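Local coordinates for protein copper chaperone PCu(A)C (Methylosinus trichosporium OB3b, PDB 6P1F) that binds copper, and probably acts as a copper chaperone, through a PCu(A)C domain that is one part of a longer protein, at residues 8-13 / 27-32; 47-52 / 84-89. All coordinates share one frame; numbering follows the deposited sequence.

The chain begins with the copper ligand His1 and soon enters strand 8-16. Interaction 1 closes first, when strand 24-33 turns back and pairs with it as a beta hairpin. Interaction 2 opens only later, at residues 47-52, and closes when strand 73-89 returns to pair with strand 49-55. The two contacts therefore follow one another in series and neither encloses the other. The centres of interaction 1 and interaction 2 are about 17 Å apart, on opposite sides of the chain's centre. Strands 24-33 and 73-89 are neighbours in the same sheet, and they join the contacts directly: Leu27 N lies 2.8 Å from Val84 O, a probable hydrogen bond.

Interaction 1. Residues 8-13 / 27-32; sequences IKIEHP and LYMLVV
Glu11 and Leu30 lie side by side and point the same way from a hydrogen-bonded antiparallel pair. Glu11 CB is 3.8 Å from Leu30 CB. Leu30 CG stands anti to the backbone N (chi1 167°), and CD2 lies along the aliphatic part of Glu11, 3.9 Å from Glu11 CG. The Glu11 chain bends at chi2, and its carboxylate leads away from Leu30. Lys9 and Val32 share this face; Lys9 NZ turns away to a salt bridge with Glu2.

Ile10 and Met29 run alongside each other on the buried face. Ile10 CG2 touches Met29 SD at 3.8 Å. Beside them, Pro13 CB packs on Met29 CB at 3.9 Å. Leu103 of strand 98-105 touches both Ile10 and Met29.

Four backbone bonds fix the register. Lys9 and Val32 bond both ways, as do Glu11 and Leu30. The shortest runs from Glu11 N to Leu30 O, 2.8 Å.

His12 and His1, both seen as copper ligands in this protein though no copper is bound in this chain, are joined by a backbone hydrogen bond. The contact is an antiparallel beta hairpin with one face in the core and His12 just beyond the Glu11-Leu30 pair.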
ATOM      1  N   ILE A   8       7.421  -2.953 -12.358  1.00 13.02           N
ATOM      2  CA  ILE A   8       6.795  -3.012 -11.038  1.00 13.01           C
ATOM      3  C   ILE A   8       5.560  -3.886 -11.047  1.00 15.60           C
ATOM      4  O   ILE A   8       4.751  -3.813 -11.974  1.00 17.48           O
ATOM      5  CB  ILE A   8       6.380  -1.600 -10.573  1.00 18.59           C
ATOM      6  CG1 ILE A   8       7.618  -0.753 -10.334  1.00 16.29           C
ATOM      7  CG2 ILE A   8       5.500  -1.653  -9.340  1.00 18.70           C
ATOM      8  CD1 ILE A   8       8.454  -1.237  -9.170  1.00 17.99           C
ATOM      9  N   LYS A   9       5.425  -4.747 -10.027  1.00 14.20           N
ATOM     10  CA  LYS A   9       4.189  -5.486  -9.837  1.00 14.47           C
ATOM     11  C   LYS A   9       3.682  -5.196  -8.470  1.00 15.55           C
ATOM     12  O   LYS A   9       4.464  -5.055  -7.541  1.00 16.83           O
ATOM     13  CB  LYS A   9       4.381  -7.010  -9.975  1.00 16.45           C
ATOM     14  CG  LYS A   9       4.565  -7.420 -11.424  1.00 18.71           C
ATOM     15  CD  LYS A   9       4.338  -8.936 -11.615  1.00 29.31           C
ATOM     16  CE  LYS A   9       4.288  -9.267 -13.107  1.00 35.25           C
ATOM     17  NZ  LYS A   9       3.749 -10.642 -13.377  1.00 39.78           N
ATOM     18  N   ILE A  10       2.369  -5.150  -8.328  1.00 13.69           N
ATOM     19  CA  ILE A  10       1.753  -5.007  -7.014  1.00 15.03           C
ATOM     20  C   ILE A  10       0.808  -6.186  -6.876  1.00 15.79           C
ATOM     21  O   ILE A  10      -0.079  -6.361  -7.706  1.00 18.80           O
ATOM     22  CB  ILE A  10       0.993  -3.674  -6.874  1.00 18.14           C
ATOM     23  CG1 ILE A  10       1.931  -2.468  -7.128  1.00 18.56           C
ATOM     24  CG2 ILE A  10       0.343  -3.570  -5.488  1.00 18.93           C
ATOM     25  CD1 ILE A  10       1.873  -1.906  -8.583  1.00 24.59           C
ATOM     26  N   GLU A  11       0.996  -7.000  -5.838  1.00 13.89           N
ATOM     27  CA  GLU A  11       0.199  -8.225  -5.702  1.00 16.20           C
ATOM     28  C   GLU A  11      -0.743  -8.122  -4.527  1.00 16.84           C
ATOM     29  O   GLU A  11      -0.318  -7.775  -3.423  1.00 17.28           O
ATOM     30  CB  GLU A  11       1.105  -9.446  -5.493  1.00 18.93           C
ATOM     31  CG  GLU A  11       2.176  -9.624  -6.572  1.00 21.71           C
ATOM     32  CD  GLU A  11       1.666 -10.297  -7.842  1.00 27.18           C
ATOM     33  OE1 GLU A  11       0.455 -10.641  -7.943  1.00 23.27           O
ATOM     34  OE2 GLU A  11       2.512 -10.495  -8.743  1.00 26.51           O
ATOM     35  N   HIS A  12      -2.001  -8.465  -4.778  1.00 16.27           N
ATOM     36  CA  HIS A  12      -3.047  -8.628  -3.753  1.00 20.35           C
ATOM     37  C   HIS A  12      -3.107  -7.514  -2.692  1.00 16.11           C
ATOM     38  O   HIS A  12      -3.060  -7.786  -1.489  1.00 20.52           O
ATOM     39  CB  HIS A  12      -2.890  -9.988  -3.060  1.00 21.87           C
ATOM     40  CG  HIS A  12      -3.042 -11.150  -3.994  1.00 39.92           C
ATOM     41  ND1 HIS A  12      -4.181 -11.930  -4.040  1.00 54.49           N
ATOM     42  CD2 HIS A  12      -2.209 -11.650  -4.935  1.00 38.48           C
ATOM     43  CE1 HIS A  12      -4.031 -12.872  -4.952  1.00 47.46           C
ATOM     44  NE2 HIS A  12      -2.842 -12.726  -5.511  1.00 41.70           N
ATOM     45  N   PRO A  13      -3.203  -6.260  -3.135  1.00 15.98           N
ATOM     46  CA  PRO A  13      -3.358  -5.191  -2.135  1.00 17.38           C
ATOM     47  C   PRO A  13      -4.658  -5.329  -1.364  1.00 16.93           C
ATOM     48  O   PRO A  13      -5.741  -5.580  -1.932  1.00 17.42           O
ATOM     49  CB  PRO A  13      -3.344  -3.914  -2.977  1.00 16.52           C
ATOM     50  CG  PRO A  13      -3.840  -4.372  -4.380  1.00 14.88           C
ATOM     51  CD  PRO A  13      -3.265  -5.744  -4.522  1.00 14.04           C
ATOM     52  N   LEU A  27      -2.825  -0.857   5.355  1.00 15.20           N
ATOM     53  CA  LEU A  27      -2.901  -1.437   4.028  1.00 13.97           C
ATOM     54  C   LEU A  27      -1.678  -2.337   3.817  1.00 15.51           C
ATOM     55  O   LEU A  27      -0.598  -2.047   4.292  1.00 15.34           O
ATOM     56  CB  LEU A  27      -2.958  -0.338   2.972  1.00 15.47           C
ATOM     57  CG  LEU A  27      -2.953  -0.797   1.508  1.00 19.21           C
ATOM     58  CD1 LEU A  27      -3.887   0.053   0.630  1.00 26.83           C
ATOM     59  CD2 LEU A  27      -1.544  -0.817   0.994  1.00 20.88           C
ATOM     60  N   TYR A  28      -1.870  -3.453   3.106  1.00 13.81           N
ATOM     61  CA  TYR A  28      -0.809  -4.399   2.880  1.00 13.74           C
ATOM     62  C   TYR A  28      -0.760  -4.805   1.424  1.00 16.33           C
ATOM     63  O   TYR A  28      -1.787  -5.116   0.853  1.00 15.43           O
ATOM     64  CB  TYR A  28      -1.020  -5.653   3.733  1.00 14.02           C
ATOM     65  CG  TYR A  28      -1.401  -5.358   5.158  1.00 14.19           C
ATOM     66  CD1 TYR A  28      -0.424  -5.080   6.116  1.00 15.92           C
ATOM     67  CD2 TYR A  28      -2.734  -5.335   5.533  1.00 15.04           C
ATOM     68  CE1 TYR A  28      -0.793  -4.821   7.429  1.00 18.06           C
ATOM     69  CE2 TYR A  28      -3.107  -5.089   6.831  1.00 17.13           C
ATOM     70  CZ  TYR A  28      -2.117  -4.834   7.778  1.00 21.85           C
ATOM     71  OH  TYR A  28      -2.436  -4.577   9.093  1.00 18.64           O
ATOM     72  N   MET A  29       0.408  -4.745   0.810  1.00 16.08           N
ATOM     73  CA  MET A  29       0.534  -5.189  -0.569  1.00 16.72           C
ATOM     74  C   MET A  29       1.937  -5.694  -0.791  1.00 18.35           C
ATOM     75  O   MET A  29       2.881  -5.202  -0.181  1.00 19.63           O
ATOM     76  CB  MET A  29       0.240  -4.045  -1.543  1.00 16.42           C
ATOM     77  CG  MET A  29       1.123  -2.806  -1.314  1.00 17.79           C
ATOM     78  SD  MET A  29       0.537  -1.416  -2.352  1.00 22.15           S
ATOM     79  CE  MET A  29       1.589  -0.076  -1.743  1.00 18.59           C
ATOM     80  N   LEU A  30       2.079  -6.660  -1.686  1.00 15.01           N
ATOM     81  CA  LEU A  30       3.399  -7.124  -2.084  1.00 14.04           C
ATOM     82  C   LEU A  30       3.861  -6.268  -3.236  1.00 17.31           C
ATOM     83  O   LEU A  30       3.172  -6.206  -4.262  1.00 18.20           O
ATOM     84  CB  LEU A  30       3.307  -8.609  -2.483  1.00 18.09           C
ATOM     85  CG  LEU A  30       4.489  -9.233  -3.227  1.00 21.15           C
ATOM     86  CD1 LEU A  30       5.786  -9.048  -2.472  1.00 23.22           C
ATOM     87  CD2 LEU A  30       4.171 -10.718  -3.358  1.00 25.00           C
ATOM     88  N   VAL A  31       4.973  -5.555  -3.061  1.00 13.45           N
ATOM     89  CA  VAL A  31       5.489  -4.713  -4.142  1.00 14.01           C
ATOM     90  C   VAL A  31       6.757  -5.332  -4.690  1.00 18.19           C
ATOM     91  O   VAL A  31       7.677  -5.658  -3.935  1.00 17.62           O
ATOM     92  CB  VAL A  31       5.803  -3.298  -3.629  1.00 15.36           C
ATOM     93  CG1 VAL A  31       6.325  -2.413  -4.774  1.00 17.27           C
ATOM     94  CG2 VAL A  31       4.569  -2.670  -2.984  1.00 19.15           C
ATOM     95  N   VAL A  32       6.833  -5.495  -6.001  1.00 14.03           N
ATOM     96  CA  VAL A  32       7.991  -6.162  -6.563  1.00 15.53           C
ATOM     97  C   VAL A  32       8.630  -5.272  -7.614  1.00 15.27           C
ATOM     98  O   VAL A  32       7.945  -4.741  -8.482  1.00 17.32           O
ATOM     99  CB  VAL A  32       7.612  -7.520  -7.209  1.00 16.66           C
ATOM    100  CG1 VAL A  32       8.805  -8.108  -7.892  1.00 18.84           C
ATOM    101  CG2 VAL A  32       7.050  -8.500  -6.156  1.00 17.82           C
TER

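Interaction 2. Residues 47-52 / 84-89; sequences ADFRSV and VELVDI
The Phe49 ring has Leu86 over one face. Leu86 CD2 sits 4.1 Å from the ring centroid and 20° off the normal, in a CH-pi contact. This methyl lies off the ring centre, nearer CZ and CE1. Behind the ring, Phe49 CB packs on Ile89 CG1. Val44 and Met101, from strands 39-45 and 98-105, also touch Phe49.

The Arg50 guanidinium meets Asp88 at its edge. Arg50 NE gives a nearly straight bond to Asp88 OD2, 2.7 Å long. The oxygen lies almost in the guanidinium plane and uses its anti lone pair. Arg50 NH2 reaches the same oxygen at 3.3 Å, but weakly. Both bonds end on OD2, and with the carboxylate plane turned 77° from the guanidinium the pair is not the coplanar two-oxygen kind. The bend at Arg50 chi3 (-57°) turns NE toward Asp88 OD2.

Leu86 CD2 also touches Val52 CG1, at 3.7 Å. Val52 CB in turn rests against Val84 CG1. On the other face of the sheet, Ser51 OG lies 3.6 Å from Val87 CB.

Arg50 and Ser51 both face Val87, forming a classic beta bulge. Val87 N bonds to Ser51 O at 2.9 Å. Val87 O receives weak bonds from Arg50 N and Ser51 N. Arg50 N also reaches Asp88 O at 3.3 Å, from above the carbonyl plane.

Glu85, a zinc ligand seen in this protein, pairs with Arg24 in this metal-free chain. Its side chain is near those of His55 and His83, two further zinc ligands.

The chemistry is divided. Apolar packing fills the Phe49 side. The salt bridge and the backbone bonds to Val87 and Asp88 hold the two chain corners together, and each charge probably favours the ionised state of the other.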
ATOM      1  N   ALA A  47      -8.887  10.083  -2.859  1.00 27.05           N
ATOM      2  CA  ALA A  47      -9.787  11.051  -2.263  1.00 35.55           C
ATOM      3  C   ALA A  47     -10.295  10.520  -0.920  1.00 33.67           C
ATOM      4  O   ALA A  47     -11.015  11.220  -0.211  1.00 45.57           O
ATOM      5  CB  ALA A  47     -10.953  11.349  -3.207  1.00 39.04           C
ATOM      6  N   ASP A  48      -9.924   9.286  -0.583  1.00 25.49           N
ATOM      7  CA  ASP A  48     -10.415   8.635   0.627  1.00 26.41           C
ATOM      8  C   ASP A  48      -9.631   9.058   1.859  1.00 24.92           C
ATOM      9  O   ASP A  48     -10.152   8.975   2.959  1.00 21.76           O
ATOM     10  CB  ASP A  48     -10.357   7.097   0.519  1.00 28.92           C
ATOM     11  CG  ASP A  48     -11.357   6.524  -0.482  1.00 40.41           C
ATOM     12  OD1 ASP A  48     -12.223   7.272  -0.968  1.00 33.70           O
ATOM     13  OD2 ASP A  48     -11.282   5.307  -0.767  1.00 33.75           O
ATOM     14  N   PHE A  49      -8.382   9.488   1.681  1.00 20.97           N
ATOM     15  CA  PHE A  49      -7.519   9.760   2.838  1.00 18.29           C
ATOM     16  C   PHE A  49      -6.466  10.793   2.505  1.00 18.95           C
ATOM     17  O   PHE A  49      -6.159  11.074   1.338  1.00 20.31           O
ATOM     18  CB  PHE A  49      -6.864   8.454   3.357  1.00 18.98           C
ATOM     19  CG  PHE A  49      -6.231   7.611   2.287  1.00 20.51           C
ATOM     20  CD1 PHE A  49      -4.933   7.834   1.866  1.00 21.21           C
ATOM     21  CD2 PHE A  49      -6.949   6.564   1.704  1.00 23.24           C
ATOM     22  CE1 PHE A  49      -4.345   7.049   0.861  1.00 22.63           C
ATOM     23  CE2 PHE A  49      -6.361   5.770   0.705  1.00 26.05           C
ATOM     24  CZ  PHE A  49      -5.056   6.042   0.282  1.00 22.11           C
ATOM     25  N   ARG A  50      -5.919  11.418   3.538  1.00 15.94           N
ATOM     26  CA  ARG A  50      -4.980  12.509   3.319  1.00 17.69           C
ATOM     27  C   ARG A  50      -3.609  12.034   2.886  1.00 23.92           C
ATOM     28  O   ARG A  50      -2.994  12.598   1.982  1.00 21.53           O
ATOM     29  CB  ARG A  50      -4.832  13.339   4.608  1.00 18.73           C
ATOM     30  CG  ARG A  50      -4.011  14.639   4.400  1.00 24.39           C
ATOM     31  CD  ARG A  50      -3.368  15.190   5.704  1.00 25.34           C
ATOM     32  NE  ARG A  50      -4.333  15.463   6.769  1.00 32.52           N
ATOM     33  CZ  ARG A  50      -4.994  16.615   6.926  1.00 37.84           C
ATOM     34  NH1 ARG A  50      -4.803  17.633   6.093  1.00 24.82           N
ATOM     35  NH2 ARG A  50      -5.855  16.758   7.924  1.00 33.15           N
ATOM     36  N   SER A  51      -3.074  11.035   3.567  1.00 20.36           N
ATOM     37  CA  SER A  51      -1.696  10.698   3.303  1.00 22.45           C
ATOM     38  C   SER A  51      -1.409   9.290   3.728  1.00 19.67           C
ATOM     39  O   SER A  51      -2.289   8.610   4.261  1.00 18.82           O
ATOM     40  CB  SER A  51      -0.753  11.664   4.022  1.00 34.05           C
ATOM     41  OG  SER A  51      -1.002  11.640   5.410  1.00 36.57           O
ATOM     42  N   VAL A  52      -0.192   8.857   3.429  1.00 18.42           N
ATOM     43  CA  VAL A  52       0.256   7.534   3.838  1.00 17.12           C
ATOM     44  C   VAL A  52       1.601   7.606   4.520  1.00 21.47           C
ATOM     45  O   VAL A  52       2.409   8.538   4.308  1.00 22.20           O
ATOM     46  CB  VAL A  52       0.363   6.556   2.654  1.00 17.71           C
ATOM     47  CG1 VAL A  52      -0.981   6.440   1.909  1.00 18.24           C
ATOM     48  CG2 VAL A  52       1.475   6.975   1.717  1.00 23.11           C
ATOM     49  N   VAL A  84       1.501  -0.243   5.245  1.00 13.55           N
ATOM     50  CA  VAL A  84       1.215   1.148   4.998  1.00 16.13           C
ATOM     51  C   VAL A  84       0.145   1.632   5.961  1.00 19.25           C
ATOM     52  O   VAL A  84      -0.873   0.976   6.106  1.00 21.90           O
ATOM     53  CB  VAL A  84       0.702   1.346   3.572  1.00 16.92           C
ATOM     54  CG1 VAL A  84       0.572   2.839   3.258  1.00 20.29           C
ATOM     55  CG2 VAL A  84       1.599   0.631   2.579  1.00 18.42           C
ATOM     56  N   GLU A  85       0.352   2.771   6.611  1.00 15.41           N
ATOM     57  CA  GLU A  85      -0.735   3.368   7.371  1.00 15.33           C
ATOM     58  C   GLU A  85      -1.432   4.411   6.511  1.00 17.76           C
ATOM     59  O   GLU A  85      -0.780   5.273   5.934  1.00 18.12           O
ATOM     60  CB  GLU A  85      -0.226   4.008   8.663  1.00 21.40           C
ATOM     61  CG  GLU A  85      -0.017   3.006   9.762  1.00 32.08           C
ATOM     62  CD  GLU A  85      -0.545   3.510  11.081  1.00 49.11           C
ATOM     63  OE1 GLU A  85       0.219   4.216  11.768  1.00 50.00           O
ATOM     64  OE2 GLU A  85      -1.721   3.213  11.412  1.00 51.54           O
ATOM     65  N   LEU A  86      -2.749   4.280   6.372  1.00 16.84           N
ATOM     66  CA  LEU A  86      -3.587   5.287   5.707  1.00 18.31           C
ATOM     67  C   LEU A  86      -4.051   6.261   6.762  1.00 19.77           C
ATOM     68  O   LEU A  86      -4.644   5.852   7.758  1.00 22.82           O
ATOM     69  CB  LEU A  86      -4.794   4.629   5.035  1.00 19.41           C
ATOM     70  CG  LEU A  86      -4.427   3.447   4.136  1.00 22.37           C
ATOM     71  CD1 LEU A  86      -5.702   2.827   3.508  1.00 21.69           C
ATOM     72  CD2 LEU A  86      -3.408   3.849   3.082  1.00 20.82           C
ATOM     73  N   VAL A  87      -3.753   7.534   6.556  1.00 16.91           N
ATOM     74  CA  VAL A  87      -3.891   8.547   7.583  1.00 17.47           C
ATOM     75  C   VAL A  87      -4.994   9.534   7.223  1.00 19.14           C
ATOM     76  O   VAL A  87      -5.026  10.018   6.086  1.00 18.17           O
ATOM     77  CB  VAL A  87      -2.555   9.311   7.745  1.00 20.61           C
ATOM     78  CG1 VAL A  87      -2.675  10.438   8.793  1.00 24.19           C
ATOM     79  CG2 VAL A  87      -1.431   8.337   8.108  1.00 22.94           C
ATOM     80  N   ASP A  88      -5.834   9.859   8.203  1.00 17.72           N
ATOM     81  CA  ASP A  88      -6.944  10.815   8.037  1.00 18.46           C
ATOM     82  C   ASP A  88      -7.884  10.373   6.932  1.00 18.11           C
ATOM     83  O   ASP A  88      -8.121  11.073   5.957  1.00 21.74           O
ATOM     84  CB  ASP A  88      -6.408  12.239   7.794  1.00 17.69           C
ATOM     85  CG  ASP A  88      -5.636  12.781   8.991  1.00 26.34           C
ATOM     86  OD1 ASP A  88      -5.801  12.259  10.119  1.00 23.01           O
ATOM     87  OD2 ASP A  88      -4.869  13.741   8.814  1.00 30.65           O
ATOM     88  N   ILE A  89      -8.459   9.195   7.146  1.00 19.17           N
ATOM     89  CA  ILE A  89      -9.448   8.635   6.253  1.00 20.74           C
ATOM     90  C   ILE A  89     -10.752   9.419   6.342  1.00 23.24           C
ATOM     91  O   ILE A  89     -11.298   9.588   7.434  1.00 24.71           O
ATOM     92  CB  ILE A  89      -9.677   7.167   6.580  1.00 20.64           C
ATOM     93  CG1 ILE A  89      -8.403   6.340   6.312  1.00 19.13           C
ATOM     94  CG2 ILE A  89     -10.870   6.626   5.815  1.00 21.24           C
ATOM     95  CD1 ILE A  89      -8.457   4.953   6.983  1.00 19.80           C
TER